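MATE family efflux transporter (Vibrio cholerae, PDB 6IDP) probably exports drugs and other toxic compounds across the cell membrane, as a MATE-family multidrug transporter whose conformation changes in an H+-dependent way. Local coordinates at residues S341-E344 and V345-I348; N159-L162 and P163-M167. One frame throughout, in Å; residues are numbered along the deposited sequence.

Interaction 1 (S341-E344 and V345-I348)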
ATOM      1  N   SER A 341     -11.688  15.598 -21.153  1.00 40.51           N
ATOM      2  CA  SER A 341     -12.166  16.492 -22.201  1.00 41.03           C
ATOM      3  C   SER A 341     -13.351  17.342 -21.738  1.00 39.05           C
ATOM      4  O   SER A 341     -13.798  18.234 -22.460  1.00 38.66           O
ATOM      5  CB  SER A 341     -12.542  15.691 -23.449  1.00 45.45           C
ATOM      6  OG  SER A 341     -13.498  14.691 -23.150  1.00 58.45           O
ATOM      7  N   GLU A 342     -13.855  17.064 -20.539  1.00 38.09           N
ATOM      8  CA  GLU A 342     -14.892  17.900 -19.937  1.00 41.31           C
ATOM      9  C   GLU A 342     -14.268  19.139 -19.301  1.00 32.39           C
ATOM     10  O   GLU A 342     -13.517  19.038 -18.325  1.00 35.96           O
ATOM     11  CB  GLU A 342     -15.689  17.122 -18.890  1.00 51.30           C
ATOM     12  CG  GLU A 342     -16.295  15.824 -19.389  1.00 71.52           C
ATOM     13  CD  GLU A 342     -17.179  15.168 -18.346  1.00 86.57           C
ATOM     14  OE1 GLU A 342     -18.066  15.859 -17.805  1.00 95.35           O
ATOM     15  OE2 GLU A 342     -16.982  13.967 -18.060  1.00 87.86           O
ATOM     16  N   THR A 343     -14.588  20.305 -19.856  1.00 30.75           N
ATOM     17  CA  THR A 343     -13.978  21.567 -19.448  1.00 33.82           C
ATOM     18  C   THR A 343     -14.225  21.909 -17.981  1.00 37.83           C
ATOM     19  O   THR A 343     -13.319  22.371 -17.283  1.00 38.20           O
ATOM     20  CB  THR A 343     -14.494  22.726 -20.318  1.00 32.65           C
ATOM     21  OG1 THR A 343     -14.333  22.389 -21.700  1.00 33.86           O
ATOM     22  CG2 THR A 343     -13.724  24.011 -20.021  1.00 27.70           C
ATOM     23  N   GLU A 344     -15.452  21.682 -17.522  1.00 30.21           N
ATOM     24  CA  GLU A 344     -15.812  21.945 -16.136  1.00 35.71           C
ATOM     25  C   GLU A 344     -14.936  21.127 -15.189  1.00 37.93           C
ATOM     26  O   GLU A 344     -14.505  21.619 -14.147  1.00 37.52           O
ATOM     27  CB  GLU A 344     -17.289  21.634 -15.896  1.00 36.95           C
ATOM     28  CG  GLU A 344     -17.804  22.072 -14.534  1.00 49.70           C
ATOM     29  CD  GLU A 344     -19.258  21.696 -14.308  1.00 56.69           C
ATOM     30  OE1 GLU A 344     -19.877  21.120 -15.228  1.00 62.62           O
ATOM     31  OE2 GLU A 344     -19.782  21.973 -13.208  1.00 55.71           O
ATOM     32  N   VAL A 345     -14.668  19.879 -15.562  1.00 35.35           N
ATOM     33  CA  VAL A 345     -13.826  19.018 -14.749  1.00 34.06           C
ATOM     34  C   VAL A 345     -12.364  19.450 -14.829  1.00 33.38           C
ATOM     35  O   VAL A 345     -11.673  19.517 -13.812  1.00 26.25           O
ATOM     36  CB  VAL A 345     -13.946  17.541 -15.171  1.00 38.41           C
ATOM     37  CG1 VAL A 345     -13.112  16.660 -14.249  1.00 34.83           C
ATOM     38  CG2 VAL A 345     -15.401  17.101 -15.156  1.00 35.36           C
ATOM     39  N   SER A 346     -11.901  19.754 -16.039  1.00 29.87           N
ATOM     40  CA  SER A 346     -10.501  20.109 -16.251  1.00 31.57           C
ATOM     41  C   SER A 346     -10.138  21.442 -15.596  1.00 31.64           C
ATOM     42  O   SER A 346      -8.996  21.643 -15.189  1.00 34.70           O
ATOM     43  CB  SER A 346     -10.176  20.152 -17.747  1.00 30.38           C
ATOM     44  OG  SER A 346     -10.859  21.208 -18.397  1.00 36.80           O
ATOM     45  N   GLN A 347     -11.107  22.348 -15.493  1.00 25.31           N
ATOM     46  CA  GLN A 347     -10.871  23.630 -14.838  1.00 25.43           C
ATOM     47  C   GLN A 347     -10.642  23.455 -13.336  1.00 29.95           C
ATOM     48  O   GLN A 347      -9.775  24.102 -12.748  1.00 29.01           O
ATOM     49  CB  GLN A 347     -12.037  24.589 -15.081  1.00 25.19           C
ATOM     50  CG  GLN A 347     -12.046  25.232 -16.462  1.00 28.49           C
ATOM     51  CD  GLN A 347     -13.121  26.295 -16.595  1.00 33.18           C
ATOM     52  OE1 GLN A 347     -13.807  26.619 -15.626  1.00 35.27           O
ATOM     53  NE2 GLN A 347     -13.269  26.845 -17.795  1.00 32.01           N
ATOM     54  N   ILE A 348     -11.428  22.577 -12.720  1.00 28.36           N
ATOM     55  CA  ILE A 348     -11.297  22.306 -11.293  1.00 28.07           C
ATOM     56  C   ILE A 348     -10.044  21.477 -11.021  1.00 29.36           C
ATOM     57  O   ILE A 348      -9.356  21.680 -10.019  1.00 28.28           O
ATOM     58  CB  ILE A 348     -12.541  21.574 -10.746  1.00 28.69           C
ATOM     59  CG1 ILE A 348     -13.790  22.437 -10.951  1.00 27.89           C
ATOM     60  CG2 ILE A 348     -12.365  21.242  -9.272  1.00 29.72           C
ATOM     61  CD1 ILE A 348     -15.077  21.790 -10.460  1.00 34.56           C
TER
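The chain enters helix 343-355 between E342, at the N-cap position, and S346, whose N gives the first i-to-i+4 bond of the helix to E342 O at 2.9 Å with an N-H...O angle of 159°. One residue on, Q347 N reaches T343 O at 2.8 Å. That same carbonyl oxygen takes a second bond from the hydroxyl, S346 OG to T343 O at 2.9 Å, and both donors come from one face of the carbonyl plane. The serine can do this because OG sits between its own N and carbonyl carbon (chi1 67°), which turns the hydroxyl back toward the preceding turn. V345 carries the apolar side: its CG2 touches E342 CB at 3.7 Å, and inward its side chain packs on A264 and A268 of helix 263-279. On the exposed side the T343 methyl crosses the extended Q347 chain, with CG2 lying 3.6 Å from NE2. I348, which packs against I407 and F411 of helix 379-435, lies with its CG1 over the preceding turn, 3.4 Å from E344 O.

Interaction 2 (N159-L162 and P163-M167)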
ATOM      1  N   ASN A 159      16.073  -8.488   0.346  1.00 29.27           N
ATOM      2  CA  ASN A 159      15.997  -8.671  -1.097  1.00 27.98           C
ATOM      3  C   ASN A 159      14.715  -8.080  -1.670  1.00 26.63           C
ATOM      4  O   ASN A 159      13.619  -8.559  -1.378  1.00 28.96           O
ATOM      5  CB  ASN A 159      16.104 -10.159  -1.453  1.00 26.50           C
ATOM      6  CG  ASN A 159      16.197 -10.403  -2.954  1.00 29.24           C
ATOM      7  OD1 ASN A 159      15.369  -9.927  -3.730  1.00 34.30           O
ATOM      8  ND2 ASN A 159      17.214 -11.145  -3.366  1.00 26.37           N
ATOM      9  N   THR A 160      14.864  -7.042  -2.490  1.00 22.84           N
ATOM     10  CA  THR A 160      13.731  -6.424  -3.175  1.00 32.95           C
ATOM     11  C   THR A 160      13.758  -6.711  -4.678  1.00 32.45           C
ATOM     12  O   THR A 160      12.744  -6.575  -5.360  1.00 36.57           O
ATOM     13  CB  THR A 160      13.699  -4.896  -2.959  1.00 35.63           C
ATOM     14  OG1 THR A 160      14.951  -4.328  -3.360  1.00 36.47           O
ATOM     15  CG2 THR A 160      13.441  -4.567  -1.497  1.00 32.53           C
ATOM     16  N   LEU A 161      14.922  -7.106  -5.187  1.00 28.63           N
ATOM     17  CA  LEU A 161      15.087  -7.357  -6.614  1.00 34.71           C
ATOM     18  C   LEU A 161      14.185  -8.493  -7.089  1.00 37.59           C
ATOM     19  O   LEU A 161      13.537  -8.386  -8.129  1.00 36.01           O
ATOM     20  CB  LEU A 161      16.550  -7.675  -6.940  1.00 36.21           C
ATOM     21  CG  LEU A 161      16.902  -7.872  -8.418  1.00 40.88           C
ATOM     22  CD1 LEU A 161      16.518  -6.643  -9.230  1.00 32.89           C
ATOM     23  CD2 LEU A 161      18.383  -8.181  -8.583  1.00 47.36           C
ATOM     24  N   LEU A 162      14.142  -9.576  -6.319  1.00 37.16           N
ATOM     25  CA  LEU A 162      13.343 -10.740  -6.694  1.00 36.83           C
ATOM     26  C   LEU A 162      11.831 -10.461  -6.645  1.00 33.73           C
ATOM     27  O   LEU A 162      11.128 -10.769  -7.607  1.00 31.81           O
ATOM     28  CB  LEU A 162      13.701 -11.942  -5.810  1.00 35.87           C
ATOM     29  CG  LEU A 162      12.981 -13.264  -6.089  1.00 37.45           C
ATOM     30  CD1 LEU A 162      13.191 -13.704  -7.529  1.00 34.82           C
ATOM     31  CD2 LEU A 162      13.466 -14.335  -5.123  1.00 36.22           C
ATOM     32  N   PRO A 163      11.320  -9.883  -5.537  1.00 33.75           N
ATOM     33  CA  PRO A 163       9.894  -9.533  -5.592  1.00 34.82           C
ATOM     34  C   PRO A 163       9.581  -8.471  -6.642  1.00 35.82           C
ATOM     35  O   PRO A 163       8.536  -8.548  -7.286  1.00 41.25           O
ATOM     36  CB  PRO A 163       9.599  -9.004  -4.180  1.00 34.11           C
ATOM     37  CG  PRO A 163      10.921  -8.685  -3.590  1.00 38.26           C
ATOM     38  CD  PRO A 163      11.876  -9.662  -4.190  1.00 29.81           C
ATOM     39  N   GLY A 164      10.473  -7.501  -6.814  1.00 32.00           N
ATOM     40  CA  GLY A 164      10.275  -6.457  -7.803  1.00 31.50           C
ATOM     41  C   GLY A 164      10.194  -7.022  -9.208  1.00 38.67           C
ATOM     42  O   GLY A 164       9.319  -6.656  -9.994  1.00 35.61           O
ATOM     43  N   THR A 165      11.112  -7.931  -9.517  1.00 42.58           N
ATOM     44  CA  THR A 165      11.157  -8.572 -10.823  1.00 39.91           C
ATOM     45  C   THR A 165       9.905  -9.409 -11.076  1.00 37.87           C
ATOM     46  O   THR A 165       9.334  -9.371 -12.166  1.00 40.04           O
ATOM     47  CB  THR A 165      12.414  -9.458 -10.957  1.00 39.27           C
ATOM     48  OG1 THR A 165      13.579  -8.625 -10.971  1.00 40.72           O
ATOM     49  CG2 THR A 165      12.372 -10.275 -12.239  1.00 43.68           C
ATOM     50  N   LEU A 166       9.474 -10.153 -10.062  1.00 32.14           N
ATOM     51  CA  LEU A 166       8.317 -11.030 -10.208  1.00 35.48           C
ATOM     52  C   LEU A 166       7.010 -10.250 -10.326  1.00 35.05           C
ATOM     53  O   LEU A 166       6.063 -10.719 -10.956  1.00 32.59           O
ATOM     54  CB  LEU A 166       8.237 -12.012  -9.042  1.00 31.29           C
ATOM     55  CG  LEU A 166       9.227 -13.178  -9.100  1.00 41.66           C
ATOM     56  CD1 LEU A 166       8.948 -14.169  -7.986  1.00 41.02           C
ATOM     57  CD2 LEU A 166       9.181 -13.865 -10.457  1.00 44.45           C
ATOM     58  N   MET A 167       6.956  -9.069  -9.718  1.00 36.48           N
ATOM     59  CA  MET A 167       5.791  -8.205  -9.877  1.00 39.05           C
ATOM     60  C   MET A 167       5.656  -7.785 -11.334  1.00 37.76           C
ATOM     61  O   MET A 167       4.547  -7.689 -11.856  1.00 41.37           O
ATOM     62  CB  MET A 167       5.885  -6.975  -8.969  1.00 37.03           C
ATOM     63  CG  MET A 167       5.687  -7.283  -7.497  1.00 32.22           C
ATOM     64  SD  MET A 167       6.063  -5.875  -6.432  1.00 48.64           S
ATOM     65  CE  MET A 167       4.670  -4.808  -6.777  1.00 53.42           C
TER
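The P163 ring has T160 O over one face, 3.3 Å from CG, while at its CG-CD edge lie two oxygens of N159: the side-chain OD1, 3.5 Å from CD, and the backbone O, equally far from CG. These groups form the N-terminal cap and first turn of helix 161-184. At the N-CD edge of the ring, close to its plane, L162 CB comes 3.3 Å from P163 CD, a short distance that follows from the peptide link between the two residues. The N159 amide does the capping: OD1 accepts from L162 N at 2.9 Å, the donor lying in the carbonyl plane and the bond nearly straight (N-H...O 167°). With CG anti to the N159 backbone N (chi1 -173°), the amide reaches forward to this N-H. Proline suits the position, since having no N-H it leaves N159 O facing ring carbons instead of a donor, and regular i-to-i+4 bonding begins with G164 N to T160 O. Outside the turn, the T160 hydroxyl is bonded to M17 O, P163 packs on Y151 of helix 124-156, and L166 meets I206 and V207 of helix 189-213. L162 and L166 follow one another along the helix in loose apolar contact. One residue earlier, the L161 and T165 side chains run alongside each other in the same direction. L161 O is gripped twice by that threonine, its N at 2.8 Å and its OG1 at 2.9 Å arriving from opposite faces of the carbonyl plane.

Both interactions are first turns of helices, one in each of the two MatE domains, and they share no helix: their centres are about 39 Å apart. Interaction 1 lies at the periphery of the molecule, about 29 Å from the chain centre, with mostly exposed residues and only V345 and S346 buried. Interaction 2 lies about 16 Å from the centre, and its helix start is wedged among helices 5-39, 124-156 and 189-213. In each, a hydroxyl three or four residues on doubles the backbone bond to a carbonyl. Their starts differ: 159-162 supplies a side-chain capping bond and is followed by proline, whereas 341-344 is joined to 345-348 by backbone bonds and the S346 hydroxyl.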